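PDB 5BN3: V-type ATP synthase alpha chain from Nanoarchaeum equitans Kin4-M, which is a P-loop subunit of the V/A-type rotary ATPase family, modelled here with ADP and magnesium ions bound. Local coordinates for residues Lys88-Lys93 with Tyr98-Ile103; Asp130-Val135 with Thr167-Asn172; Met210-Lys215 with Glu428-Tyr433; Met480-Arg485 with Lys540-Arg545. One frame throughout, in Å; residues are numbered along the deposited sequence.

Interaction 1 (Lys88-Lys93 with Tyr98-Ile103); sequences KDIYEK and YIPKGI
Lys93 N donates to Asp89 O over 2.9 Å, and this bond closes the helical turn that presents Ile90 to Pro100 and Ile103 of the returning chain. Nothing polar joins the two segments themselves; they meet through carbon alone. Ile90 CG2 makes the nearest contact, 3.8 Å from Pro100 CD, meeting the corner of the pyrrolidine ring next to the ring nitrogen. Ile103 brings both its methyls to Ile90, Ile103 CD1 to the branch methyl Ile90 CG2 and Ile103 CG2 to the end methyl Ile90 CD1, each at 4.3 Å. With chi1 at -67°, Ile90 swings CG2 away from its own backbone N and into the angle between proline and isoleucine, while CG1 leaves beside that N and carries CD1 to the Ile103 branch. Ile103 reaches in with an extended chain, its CG1 opposite the backbone N (chi1 -172°). On the helix, Lys88 NZ and Glu92 OE2 form a salt bridge of 3.0 Å, one turn apart; the lysine comes from the syn side of the carboxylate, 27° out of its plane. Leu105 adds a further apolar wall beside Ile90. Helix 87-94 and the loop leading to strand 114-118 are thus packed into a compact turn, whose outer parts, among them Tyr91 and Ile99, lie against the neighbouring NEQ263 chain.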
loop_
_atom_site.group_PDB
_atom_site.type_symbol
_atom_site.label_atom_id
_atom_site.label_comp_id
_atom_site.label_asym_id
_atom_site.label_seq_id
_atom_site.Cartn_x
_atom_site.Cartn_y
_atom_site.Cartn_z
ATOM N N LYS A 88 -24.112 0.225 39.722
ATOM C CA LYS A 88 -24.136 0.103 41.176
ATOM C C LYS A 88 -25.224 -0.877 41.592
ATOM O O LYS A 88 -25.007 -1.732 42.454
ATOM C CB LYS A 88 -24.373 1.471 41.823
ATOM C CG LYS A 88 -24.535 1.437 43.337
ATOM C CD LYS A 88 -24.618 2.846 43.917
ATOM C CE LYS A 88 -24.919 2.821 45.408
ATOM N NZ LYS A 88 -26.277 2.288 45.698
ATOM N N ASP A 89 -26.391 -0.758 40.964
ATOM C CA ASP A 89 -27.516 -1.644 41.255
ATOM C C ASP A 89 -27.258 -3.074 40.776
ATOM O O ASP A 89 -27.663 -4.030 41.432
ATOM C CB ASP A 89 -28.813 -1.097 40.643
ATOM C CG ASP A 89 -29.232 0.234 41.249
ATOM O OD1 ASP A 89 -28.626 0.651 42.259
ATOM O OD2 ASP A 89 -30.176 0.856 40.719
ATOM N N ILE A 90 -26.588 -3.214 39.634
ATOM C CA ILE A 90 -26.199 -4.528 39.127
ATOM C C ILE A 90 -25.290 -5.222 40.136
ATOM O O ILE A 90 -25.476 -6.398 40.448
ATOM C CB ILE A 90 -25.468 -4.425 37.769
ATOM C CG1 ILE A 90 -26.424 -3.938 36.677
ATOM C CG2 ILE A 90 -24.874 -5.763 37.372
ATOM C CD1 ILE A 90 -25.764 -3.765 35.320
ATOM N N TYR A 91 -24.314 -4.480 40.652
ATOM C CA TYR A 91 -23.411 -5.001 41.670
ATOM C C TYR A 91 -24.173 -5.461 42.908
ATOM O O TYR A 91 -23.916 -6.540 43.437
ATOM C CB TYR A 91 -22.381 -3.938 42.067
ATOM C CG TYR A 91 -21.493 -4.347 43.222
ATOM C CD1 TYR A 91 -20.383 -5.152 43.015
ATOM C CD2 TYR A 91 -21.762 -3.924 44.517
ATOM C CE1 TYR A 91 -19.567 -5.529 44.065
ATOM C CE2 TYR A 91 -20.950 -4.298 45.573
ATOM C CZ TYR A 91 -19.856 -5.100 45.340
ATOM O OH TYR A 91 -19.045 -5.474 46.384
ATOM N N GLU A 92 -25.111 -4.637 43.367
ATOM C CA GLU A 92 -25.847 -4.923 44.595
ATOM C C GLU A 92 -26.823 -6.095 44.465
ATOM O O GLU A 92 -26.950 -6.899 45.387
ATOM C CB GLU A 92 -26.556 -3.660 45.106
ATOM C CG GLU A 92 -25.620 -2.688 45.821
ATOM C CD GLU A 92 -26.234 -1.319 46.052
ATOM O OE1 GLU A 92 -27.411 -1.115 45.682
ATOM O OE2 GLU A 92 -25.533 -0.442 46.600
ATOM N N LYS A 93 -27.501 -6.195 43.326
ATOM C CA LYS A 93 -28.429 -7.302 43.096
ATOM C C LYS A 93 -27.698 -8.636 42.990
ATOM O O LYS A 93 -28.055 -9.604 43.658
ATOM C CB LYS A 93 -29.255 -7.075 41.825
ATOM C CG LYS A 93 -30.150 -5.845 41.856
ATOM C CD LYS A 93 -30.961 -5.779 43.134
ATOM C CE LYS A 93 -31.952 -4.627 43.097
ATOM N NZ LYS A 93 -32.925 -4.771 41.978
ATOM N N TYR A 98 -18.885 -9.349 38.624
ATOM C CA TYR A 98 -19.084 -9.539 37.191
ATOM C C TYR A 98 -20.415 -8.987 36.695
ATOM O O TYR A 98 -21.390 -8.903 37.444
ATOM C CB TYR A 98 -18.963 -11.023 36.833
ATOM C CG TYR A 98 -17.628 -11.618 37.203
ATOM C CD1 TYR A 98 -16.474 -11.250 36.528
ATOM C CD2 TYR A 98 -17.519 -12.549 38.227
ATOM C CE1 TYR A 98 -15.248 -11.787 36.862
ATOM C CE2 TYR A 98 -16.298 -13.095 38.567
ATOM C CZ TYR A 98 -15.167 -12.709 37.880
ATOM O OH TYR A 98 -13.947 -13.247 38.215
ATOM N N ILE A 99 -20.437 -8.603 35.423
ATOM C CA ILE A 99 -21.667 -8.193 34.764
ATOM C C ILE A 99 -22.305 -9.416 34.114
ATOM O O ILE A 99 -21.708 -10.042 33.235
ATOM C CB ILE A 99 -21.406 -7.101 33.709
ATOM C CG1 ILE A 99 -20.846 -5.843 34.384
ATOM C CG2 ILE A 99 -22.679 -6.772 32.944
ATOM C CD1 ILE A 99 -20.615 -4.679 33.439
ATOM N N PRO A 100 -23.518 -9.771 34.559
ATOM C CA PRO A 100 -24.226 -10.948 34.048
ATOM C C PRO A 100 -24.798 -10.642 32.676
ATOM O O PRO A 100 -25.069 -9.474 32.395
ATOM C CB PRO A 100 -25.388 -11.124 35.040
ATOM C CG PRO A 100 -25.164 -10.116 36.137
ATOM C CD PRO A 100 -24.319 -9.038 35.550
ATOM N N LYS A 101 -24.977 -11.655 31.836
ATOM C CA LYS A 101 -25.662 -11.436 30.570
ATOM C C LYS A 101 -27.170 -11.555 30.784
ATOM O O LYS A 101 -27.644 -12.489 31.431
ATOM C CB LYS A 101 -25.162 -12.396 29.476
ATOM C CG LYS A 101 -25.572 -13.860 29.624
ATOM C CD LYS A 101 -24.978 -14.718 28.507
ATOM C CE LYS A 101 -25.651 -16.087 28.426
ATOM N NZ LYS A 101 -27.041 -15.998 27.900
ATOM N N GLY A 102 -27.920 -10.578 30.285
ATOM C CA GLY A 102 -29.368 -10.645 30.342
ATOM C C GLY A 102 -30.050 -9.953 31.510
ATOM O O GLY A 102 -31.279 -9.926 31.567
ATOM N N ILE A 103 -29.281 -9.394 32.442
ATOM C CA ILE A 103 -29.886 -8.678 33.566
ATOM C C ILE A 103 -30.589 -7.409 33.087
ATOM O O ILE A 103 -30.043 -6.651 32.283
ATOM C CB ILE A 103 -28.862 -8.352 34.697
ATOM C CG1 ILE A 103 -29.584 -7.793 35.927
ATOM C CG2 ILE A 103 -27.781 -7.392 34.217
ATOM C CD1 ILE A 103 -28.700 -7.632 37.148
#

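Interaction 2 (Asp130-Val135 with Thr167-Asn172); sequences DIIGTV and TIAIVN
Ile132 meets Ile168 and Ala169 through methyl-to-methyl contacts, and apolar packing accounts for all of the direct touching between residues 130-135 and 167-172. The closer pair is Ile132 CD1 with Ala169 CB, 3.6 Å apart. Ile132 CG2 takes the second partner, lying 4.1 Å from Ile168 CD1, so the two ends of one forked side chain engage two successive residues. The fork is set by chi1 of -163°: CG1 extends opposite the backbone N and carries CD1 outward to the alanine, whereas CG2 stays wedged between the N and the carbonyl carbon. Ile168 answers with its long branch in that same wedged place, and its chi2 of 112° departs from a staggered value. All three residues are buried.

This is face-to-face packing of two antiparallel sheets in the barrel-sandwich domain. Strand 131-137 lies between strands 140-145 and 114-118 in one sheet, and strand 169-171 between strands 152-157 and 174-176 in the other. Ile157 touches both Ile132 and Ala169, while Phe116 touches both Ile132 and Ile168, enclosing the contact from each sheet.

Backbone hydrogen bonding belongs to the separate sheets. Ile132 bonds with Lys119 and with Ile144, and Gly133 also bonds with Ile144; together with the helix-like backbone angles of Ile132 (psi -18°), this is consistent with a beta bulge. Asp130, at the strand's entrance, accepts a bond at OD2 from the backbone N of Lys127.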
loop_
_atom_site.group_PDB
_atom_site.type_symbol
_atom_site.label_atom_id
_atom_site.label_comp_id
_atom_site.label_asym_id
_atom_site.label_seq_id
_atom_site.Cartn_x
_atom_site.Cartn_y
_atom_site.Cartn_z
ATOM N N ASP A 130 -41.944 22.687 28.320
ATOM C CA ASP A 130 -42.095 23.654 29.405
ATOM C C ASP A 130 -41.589 23.107 30.740
ATOM O O ASP A 130 -41.709 21.912 31.016
ATOM C CB ASP A 130 -43.557 24.087 29.555
ATOM C CG ASP A 130 -43.993 25.075 28.490
ATOM O OD1 ASP A 130 -43.119 25.709 27.863
ATOM O OD2 ASP A 130 -45.217 25.228 28.293
ATOM N N ILE A 131 -41.026 23.987 31.562
ATOM C CA ILE A 131 -40.609 23.620 32.909
ATOM C C ILE A 131 -41.819 23.627 33.844
ATOM O O ILE A 131 -42.376 24.685 34.142
ATOM C CB ILE A 131 -39.536 24.591 33.447
ATOM C CG1 ILE A 131 -38.299 24.568 32.543
ATOM C CG2 ILE A 131 -39.154 24.230 34.871
ATOM C CD1 ILE A 131 -37.250 25.594 32.920
ATOM N N ILE A 132 -42.225 22.445 34.299
ATOM C CA ILE A 132 -43.402 22.315 35.152
ATOM C C ILE A 132 -43.033 22.457 36.629
ATOM O O ILE A 132 -43.891 22.726 37.473
ATOM C CB ILE A 132 -44.142 20.979 34.888
ATOM C CG1 ILE A 132 -45.567 21.023 35.443
ATOM C CG2 ILE A 132 -43.362 19.797 35.452
ATOM C CD1 ILE A 132 -46.408 19.837 35.044
ATOM N N GLY A 133 -41.747 22.288 36.931
ATOM C CA GLY A 133 -41.252 22.420 38.290
ATOM C C GLY A 133 -39.781 22.063 38.410
ATOM O O GLY A 133 -39.129 21.767 37.409
ATOM N N THR A 134 -39.253 22.091 39.633
ATOM C CA THR A 134 -37.846 21.767 39.862
ATOM C C THR A 134 -37.652 20.712 40.948
ATOM O O THR A 134 -38.481 20.569 41.848
ATOM C CB THR A 134 -37.010 23.017 40.223
ATOM O OG1 THR A 134 -37.549 23.637 41.397
ATOM C CG2 THR A 134 -37.010 24.018 39.079
ATOM N N VAL A 135 -36.548 19.978 40.848
ATOM C CA VAL A 135 -36.156 19.008 41.864
ATOM C C VAL A 135 -34.701 19.245 42.250
ATOM O O VAL A 135 -33.829 19.307 41.383
ATOM C CB VAL A 135 -36.306 17.564 41.345
ATOM C CG1 VAL A 135 -35.666 16.580 42.308
ATOM C CG2 VAL A 135 -37.768 17.218 41.143
ATOM N N THR A 167 -47.284 10.161 39.859
ATOM C CA THR A 167 -47.873 11.278 39.125
ATOM C C THR A 167 -47.686 12.582 39.900
ATOM O O THR A 167 -48.015 12.659 41.085
ATOM C CB THR A 167 -49.379 11.039 38.881
ATOM O OG1 THR A 167 -49.559 9.806 38.171
ATOM C CG2 THR A 167 -49.989 12.177 38.076
ATOM N N ILE A 168 -47.151 13.601 39.231
ATOM C CA ILE A 168 -46.927 14.901 39.858
ATOM C C ILE A 168 -47.846 15.964 39.269
ATOM O O ILE A 168 -47.974 17.062 39.813
ATOM C CB ILE A 168 -45.459 15.356 39.724
ATOM C CG1 ILE A 168 -44.990 15.260 38.273
ATOM C CG2 ILE A 168 -44.559 14.521 40.611
ATOM C CD1 ILE A 168 -44.728 16.598 37.631
ATOM N N ALA A 169 -48.476 15.625 38.147
ATOM C CA ALA A 169 -49.411 16.523 37.481
ATOM C C ALA A 169 -50.264 15.773 36.466
ATOM O O ALA A 169 -49.908 14.675 36.036
ATOM C CB ALA A 169 -48.669 17.660 36.805
ATOM N N ILE A 170 -51.388 16.371 36.084
ATOM C CA ILE A 170 -52.261 15.787 35.073
ATOM C C ILE A 170 -52.625 16.835 34.024
ATOM O O ILE A 170 -53.131 17.909 34.358
ATOM C CB ILE A 170 -53.538 15.193 35.707
ATOM C CG1 ILE A 170 -53.182 13.954 36.534
ATOM C CG2 ILE A 170 -54.557 14.831 34.635
ATOM C CD1 ILE A 170 -54.265 13.517 37.495
ATOM N N VAL A 171 -52.344 16.524 32.759
ATOM C CA VAL A 171 -52.613 17.438 31.650
ATOM C C VAL A 171 -53.465 16.738 30.594
ATOM O O VAL A 171 -53.070 15.694 30.070
ATOM C CB VAL A 171 -51.304 17.925 30.992
ATOM C CG1 VAL A 171 -51.591 19.011 29.967
ATOM C CG2 VAL A 171 -50.339 18.441 32.042
ATOM N N ASN A 172 -54.625 17.318 30.284
ATOM C CA ASN A 172 -55.575 16.726 29.337
ATOM C C ASN A 172 -55.869 15.255 29.621
ATOM O O ASN A 172 -55.946 14.435 28.703
ATOM C CB ASN A 172 -55.109 16.911 27.889
ATOM C CG ASN A 172 -55.732 18.127 27.225
ATOM O OD1 ASN A 172 -56.004 19.138 27.877
ATOM N ND2 ASN A 172 -55.968 18.032 25.923
#

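Interaction 3 (Met210-Lys215 with Glu428-Tyr433); sequences MFPIAK and EFVKKY
Val430, which meets both Pro212 and Ala214, is reached along the helix through Glu428 and Phe429. The aliphatic part of Glu428 covers one face of the next residue's ring, with Glu428 CG 3.7 Å above the plane of Phe429 and over its centre. Phe429 starts toward the 210-215 loop but its ring leads off to an edge-to-face stack with Tyr196, the residue that also touches Ala214. Val430 then supplies the contact proper. Its two methyls divide the loop between them: CG2 lies 3.9 Å from Pro212 CG, and CG1 lies 3.9 Å from Ala214 CB. Chi1 of -50° places CG1 beside the valine's own N and CG2 between that N and the carbonyl carbon, which spreads the two methyls along the loop, one at the proline and one at the alanine. CG1 also comes within 4.2 Å of Ile213 O, a plain van der Waals approach. Ile213 itself turns its side chain away from the helix, onto Thr374 and Ile376 of strand 370-379. After Lys431 the helix is kinked, and at Tyr433 the ring makes an edge-to-face stack with Tyr198. From the loop, Ala214 N donates to Gln426 OE1 and Pro212 O accepts from Thr424 OG1, just ahead of the helix. Such packing marks the junction between the P-loop nucleotide-binding domain and the first helix of the C-terminal helical domain.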
loop_
_atom_site.group_PDB
_atom_site.type_symbol
_atom_site.label_atom_id
_atom_site.label_comp_id
_atom_site.label_asym_id
_atom_site.label_seq_id
_atom_site.Cartn_x
_atom_site.Cartn_y
_atom_site.Cartn_z
ATOM N N MET A 210 -4.948 28.973 22.958
ATOM C CA MET A 210 -4.399 28.634 21.652
ATOM C C MET A 210 -5.453 28.129 20.667
ATOM O O MET A 210 -5.574 28.661 19.566
ATOM C CB MET A 210 -3.265 27.617 21.805
ATOM C CG MET A 210 -2.126 28.082 22.703
ATOM S SD MET A 210 -1.104 29.355 21.929
ATOM C CE MET A 210 -1.704 30.817 22.760
ATOM N N PHE A 211 -6.222 27.116 21.063
ATOM C CA PHE A 211 -7.221 26.536 20.160
ATOM C C PHE A 211 -8.616 26.402 20.776
ATOM O O PHE A 211 -9.191 25.313 20.769
ATOM C CB PHE A 211 -6.739 25.165 19.666
ATOM C CG PHE A 211 -5.329 25.172 19.133
ATOM C CD1 PHE A 211 -5.062 25.629 17.852
ATOM C CD2 PHE A 211 -4.273 24.722 19.914
ATOM C CE1 PHE A 211 -3.767 25.639 17.356
ATOM C CE2 PHE A 211 -2.976 24.729 19.425
ATOM C CZ PHE A 211 -2.725 25.189 18.144
ATOM N N PRO A 212 -9.186 27.514 21.272
ATOM C CA PRO A 212 -10.465 27.385 21.975
ATOM C C PRO A 212 -11.641 27.166 21.032
ATOM O O PRO A 212 -11.591 27.589 19.876
ATOM C CB PRO A 212 -10.616 28.743 22.665
ATOM C CG PRO A 212 -9.923 29.691 21.747
ATOM C CD PRO A 212 -8.750 28.922 21.181
ATOM N N ILE A 213 -12.679 26.496 21.523
ATOM C CA ILE A 213 -13.949 26.433 20.814
ATOM C C ILE A 213 -14.992 27.212 21.603
ATOM O O ILE A 213 -14.764 27.580 22.758
ATOM C CB ILE A 213 -14.446 24.984 20.629
ATOM C CG1 ILE A 213 -14.625 24.287 21.978
ATOM C CG2 ILE A 213 -13.491 24.203 19.768
ATOM C CD1 ILE A 213 -15.171 22.868 21.858
ATOM N N ALA A 214 -16.141 27.453 20.988
ATOM C CA ALA A 214 -17.227 28.141 21.678
ATOM C C ALA A 214 -18.113 27.133 22.399
ATOM O O ALA A 214 -18.090 25.940 22.076
ATOM C CB ALA A 214 -18.042 28.946 20.693
ATOM N N LYS A 215 -18.887 27.608 23.374
ATOM C CA LYS A 215 -19.896 26.771 24.013
ATOM C C LYS A 215 -20.902 26.322 22.966
ATOM O O LYS A 215 -21.478 27.149 22.254
ATOM C CB LYS A 215 -20.634 27.531 25.120
ATOM C CG LYS A 215 -19.933 27.543 26.467
ATOM C CD LYS A 215 -20.935 27.806 27.587
ATOM C CE LYS A 215 -20.256 27.889 28.940
ATOM N NZ LYS A 215 -19.425 26.689 29.225
ATOM N N GLU A 428 -12.994 33.350 15.820
ATOM C CA GLU A 428 -13.704 34.587 15.485
ATOM C C GLU A 428 -14.920 34.835 16.378
ATOM O O GLU A 428 -15.372 35.973 16.517
ATOM C CB GLU A 428 -14.116 34.601 14.006
ATOM C CG GLU A 428 -15.090 33.503 13.599
ATOM C CD GLU A 428 -15.521 33.614 12.145
ATOM O OE1 GLU A 428 -16.313 34.527 11.826
ATOM O OE2 GLU A 428 -15.066 32.791 11.322
ATOM N N PHE A 429 -15.439 33.775 16.990
ATOM C CA PHE A 429 -16.630 33.882 17.828
ATOM C C PHE A 429 -16.302 34.101 19.305
ATOM O O PHE A 429 -17.175 34.483 20.088
ATOM C CB PHE A 429 -17.505 32.633 17.681
ATOM C CG PHE A 429 -17.927 32.341 16.266
ATOM C CD1 PHE A 429 -18.866 33.139 15.627
ATOM C CD2 PHE A 429 -17.406 31.252 15.585
ATOM C CE1 PHE A 429 -19.262 32.864 14.329
ATOM C CE2 PHE A 429 -17.798 30.973 14.286
ATOM C CZ PHE A 429 -18.728 31.780 13.658
ATOM N N VAL A 430 -15.050 33.860 19.684
ATOM C CA VAL A 430 -14.658 33.934 21.091
ATOM C C VAL A 430 -13.638 35.037 21.374
ATOM O O VAL A 430 -13.406 35.389 22.533
ATOM C CB VAL A 430 -14.104 32.581 21.602
ATOM C CG1 VAL A 430 -15.055 31.455 21.250
ATOM C CG2 VAL A 430 -12.728 32.308 21.012
ATOM N N LYS A 431 -13.034 35.578 20.319
ATOM C CA LYS A 431 -12.039 36.636 20.478
ATOM C C LYS A 431 -12.660 37.889 21.088
ATOM O O LYS A 431 -11.977 38.660 21.766
ATOM C CB LYS A 431 -11.362 36.970 19.144
ATOM C CG LYS A 431 -12.273 37.593 18.092
ATOM C CD LYS A 431 -11.464 38.066 16.886
ATOM C CE LYS A 431 -12.363 38.542 15.751
ATOM N NZ LYS A 431 -11.579 38.896 14.532
ATOM N N LYS A 432 -13.955 38.078 20.843
ATOM C CA LYS A 432 -14.712 39.174 21.434
ATOM C C LYS A 432 -14.568 39.133 22.946
ATOM O O LYS A 432 -14.192 40.123 23.570
ATOM C CB LYS A 432 -16.195 39.040 21.089
ATOM C CG LYS A 432 -16.493 38.300 19.796
ATOM C CD LYS A 432 -17.880 37.673 19.870
ATOM C CE LYS A 432 -18.315 37.096 18.534
ATOM N NZ LYS A 432 -19.608 36.362 18.653
ATOM N N TYR A 433 -14.867 37.970 23.518
ATOM C CA TYR A 433 -14.816 37.762 24.961
ATOM C C TYR A 433 -13.455 38.109 25.548
ATOM O O TYR A 433 -13.367 38.787 26.571
ATOM C CB TYR A 433 -15.162 36.309 25.294
ATOM C CG TYR A 433 -15.014 35.956 26.759
ATOM C CD1 TYR A 433 -16.066 36.134 27.641
ATOM C CD2 TYR A 433 -13.824 35.438 27.254
ATOM C CE1 TYR A 433 -15.937 35.814 28.976
ATOM C CE2 TYR A 433 -13.687 35.115 28.589
ATOM C CZ TYR A 433 -14.747 35.305 29.444
ATOM O OH TYR A 433 -14.619 34.987 30.774
#

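Interaction 4 (Met480-Arg485 with Lys540-Arg545); sequences MGRIIR and KIIKLR
Ile542 leans toward helix 472-489, where it meets Ile483 and Arg482 in turn. From its CB the side chain forks. CG1, turned away from the carbonyl carbon with chi1 at -72°, passes 4.2 Å from Ile483 CA and so rests on the helix backbone. CD1, at the tip, goes on to one face of the Arg482 guanidinium, 3.4 Å from Arg482 NH1 and 3.9 Å from Arg482 CZ. The two side chains cross at about a right angle, the arginine having run out extended from CG to NE. The methyl thus covers a flat group whose polar partner is separate: Arg482 NH2 forms a salt bridge with Glu539, the residue just before 540-545, which would hold the guanidinium in place over the isoleucine. Deeper in, Ile483 and Ile541 touch branch to branch, CG2 to CG2, at 4.0 Å, next to Tyr516 of helix 503-523 and Ile559 of helix 552-562. Within 540-545, Leu544 N bonds to Ile541 O at 3.1 Å. Aliphatic packing between helices, edged by the flat end of an arginine, characterises this part of the C-terminal helical bundle.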
loop_
_atom_site.group_PDB
_atom_site.type_symbol
_atom_site.label_atom_id
_atom_site.label_comp_id
_atom_site.label_asym_id
_atom_site.label_seq_id
_atom_site.Cartn_x
_atom_site.Cartn_y
_atom_site.Cartn_z
ATOM N N MET A 480 12.715 31.767 24.013
ATOM C CA MET A 480 11.314 32.072 24.291
ATOM C C MET A 480 10.403 30.881 24.010
ATOM O O MET A 480 9.408 30.674 24.709
ATOM C CB MET A 480 10.849 33.272 23.464
ATOM C CG MET A 480 11.580 34.565 23.769
ATOM S SD MET A 480 11.506 35.009 25.513
ATOM C CE MET A 480 9.733 35.067 25.766
ATOM N N GLY A 481 10.741 30.110 22.981
ATOM C CA GLY A 481 9.981 28.924 22.629
ATOM C C GLY A 481 9.991 27.912 23.756
ATOM O O GLY A 481 8.964 27.309 24.065
ATOM N N ARG A 482 11.156 27.733 24.374
ATOM C CA ARG A 482 11.294 26.836 25.516
ATOM C C ARG A 482 10.443 27.300 26.699
ATOM O O ARG A 482 9.831 26.486 27.394
ATOM C CB ARG A 482 12.766 26.716 25.932
ATOM C CG ARG A 482 12.986 25.902 27.205
ATOM C CD ARG A 482 14.459 25.799 27.585
ATOM N NE ARG A 482 14.652 25.045 28.824
ATOM C CZ ARG A 482 14.848 25.600 30.017
ATOM N NH1 ARG A 482 14.886 26.920 30.137
ATOM N NH2 ARG A 482 15.011 24.836 31.088
ATOM N N ILE A 483 10.407 28.613 26.916
ATOM C CA ILE A 483 9.627 29.198 28.003
ATOM C C ILE A 483 8.129 28.985 27.793
ATOM O O ILE A 483 7.402 28.637 28.725
ATOM C CB ILE A 483 9.913 30.709 28.145
ATOM C CG1 ILE A 483 11.383 30.944 28.504
ATOM C CG2 ILE A 483 9.023 31.331 29.206
ATOM C CD1 ILE A 483 11.748 32.408 28.632
ATOM N N ILE A 484 7.673 29.199 26.563
ATOM C CA ILE A 484 6.269 29.009 26.219
ATOM C C ILE A 484 5.874 27.535 26.341
ATOM O O ILE A 484 4.816 27.212 26.884
ATOM C CB ILE A 484 5.973 29.533 24.794
ATOM C CG1 ILE A 484 6.138 31.057 24.750
ATOM C CG2 ILE A 484 4.570 29.144 24.355
ATOM C CD1 ILE A 484 6.275 31.629 23.351
ATOM N N ARG A 485 6.732 26.646 25.848
ATOM C CA ARG A 485 6.467 25.210 25.912
ATOM C C ARG A 485 6.481 24.672 27.342
ATOM O O ARG A 485 5.542 23.997 27.761
ATOM C CB ARG A 485 7.460 24.435 25.039
ATOM C CG ARG A 485 7.188 24.541 23.541
ATOM C CD ARG A 485 8.150 23.689 22.716
ATOM N NE ARG A 485 9.497 24.254 22.655
ATOM C CZ ARG A 485 10.517 23.841 23.399
ATOM N NH1 ARG A 485 10.351 22.851 24.264
ATOM N NH2 ARG A 485 11.706 24.413 23.276
ATOM N N LYS A 540 12.650 30.873 36.511
ATOM C CA LYS A 540 11.656 31.232 37.520
ATOM C C LYS A 540 10.255 31.273 36.919
ATOM O O LYS A 540 9.286 30.839 37.545
ATOM C CB LYS A 540 11.992 32.582 38.162
ATOM C CG LYS A 540 13.296 32.588 38.943
ATOM C CD LYS A 540 13.381 31.379 39.862
ATOM C CE LYS A 540 14.679 30.617 39.649
ATOM N NZ LYS A 540 14.591 29.222 40.164
ATOM N N ILE A 541 10.157 31.800 35.701
ATOM C CA ILE A 541 8.893 31.856 34.972
ATOM C C ILE A 541 8.363 30.452 34.671
ATOM O O ILE A 541 7.168 30.183 34.812
ATOM C CB ILE A 541 9.047 32.654 33.654
ATOM C CG1 ILE A 541 9.416 34.110 33.953
ATOM C CG2 ILE A 541 7.773 32.596 32.827
ATOM C CD1 ILE A 541 9.571 34.970 32.715
ATOM N N ILE A 542 9.264 29.562 34.266
ATOM C CA ILE A 542 8.915 28.182 33.933
ATOM C C ILE A 542 8.326 27.419 35.131
ATOM O O ILE A 542 7.453 26.564 34.964
ATOM C CB ILE A 542 10.143 27.441 33.328
ATOM C CG1 ILE A 542 10.423 27.967 31.915
ATOM C CG2 ILE A 542 9.924 25.944 33.278
ATOM C CD1 ILE A 542 11.671 27.387 31.269
ATOM N N LYS A 543 8.778 27.758 36.337
ATOM C CA LYS A 543 8.322 27.087 37.554
ATOM C C LYS A 543 7.024 27.666 38.121
ATOM O O LYS A 543 6.449 27.103 39.054
ATOM C CB LYS A 543 9.418 27.139 38.623
ATOM C CG LYS A 543 10.687 26.388 38.259
ATOM C CD LYS A 543 11.842 26.781 39.171
ATOM C CE LYS A 543 11.498 26.570 40.636
ATOM N NZ LYS A 543 12.606 27.000 41.534
ATOM N N LEU A 544 6.568 28.782 37.555
ATOM C CA LEU A 544 5.387 29.495 38.051
ATOM C C LEU A 544 4.132 28.632 38.167
ATOM O O LEU A 544 3.446 28.662 39.190
ATOM C CB LEU A 544 5.084 30.705 37.162
ATOM C CG LEU A 544 5.850 32.004 37.412
ATOM C CD1 LEU A 544 5.554 33.018 36.323
ATOM C CD2 LEU A 544 5.463 32.570 38.761
ATOM N N ARG A 545 3.841 27.863 37.121
ATOM C CA ARG A 545 2.608 27.077 37.044
ATOM C C ARG A 545 2.459 26.055 38.169
ATOM O O ARG A 545 1.350 25.609 38.467
ATOM C CB ARG A 545 2.485 26.388 35.677
ATOM C CG ARG A 545 3.645 25.458 35.316
ATOM C CD ARG A 545 3.470 24.872 33.916
ATOM N NE ARG A 545 4.603 24.043 33.506
ATOM C CZ ARG A 545 4.633 22.716 33.589
ATOM N NH1 ARG A 545 3.588 22.056 34.066
ATOM N NH2 ARG A 545 5.706 22.050 33.192
#

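From the N terminus the four contacts follow one another in series; none nests within or crosses another. Interaction 1 closes a short loop directly after helix 87-94. Interaction 2 spans 31 residues, largely strand, and joins the two sheets of the barrel-sandwich domain. Interaction 3 closes the longest loop, 212 residues that include most of the nucleotide-binding domain, and brings the entry to strand 218-222 against helix 427-437. Interaction 4 then brings helices 472-489 and 537-542 together within the C-terminal helical region. Interactions 3 and 4 come closest, about 6 Å between nearest atoms, whereas 2 and 4 have centres about 55 Å apart.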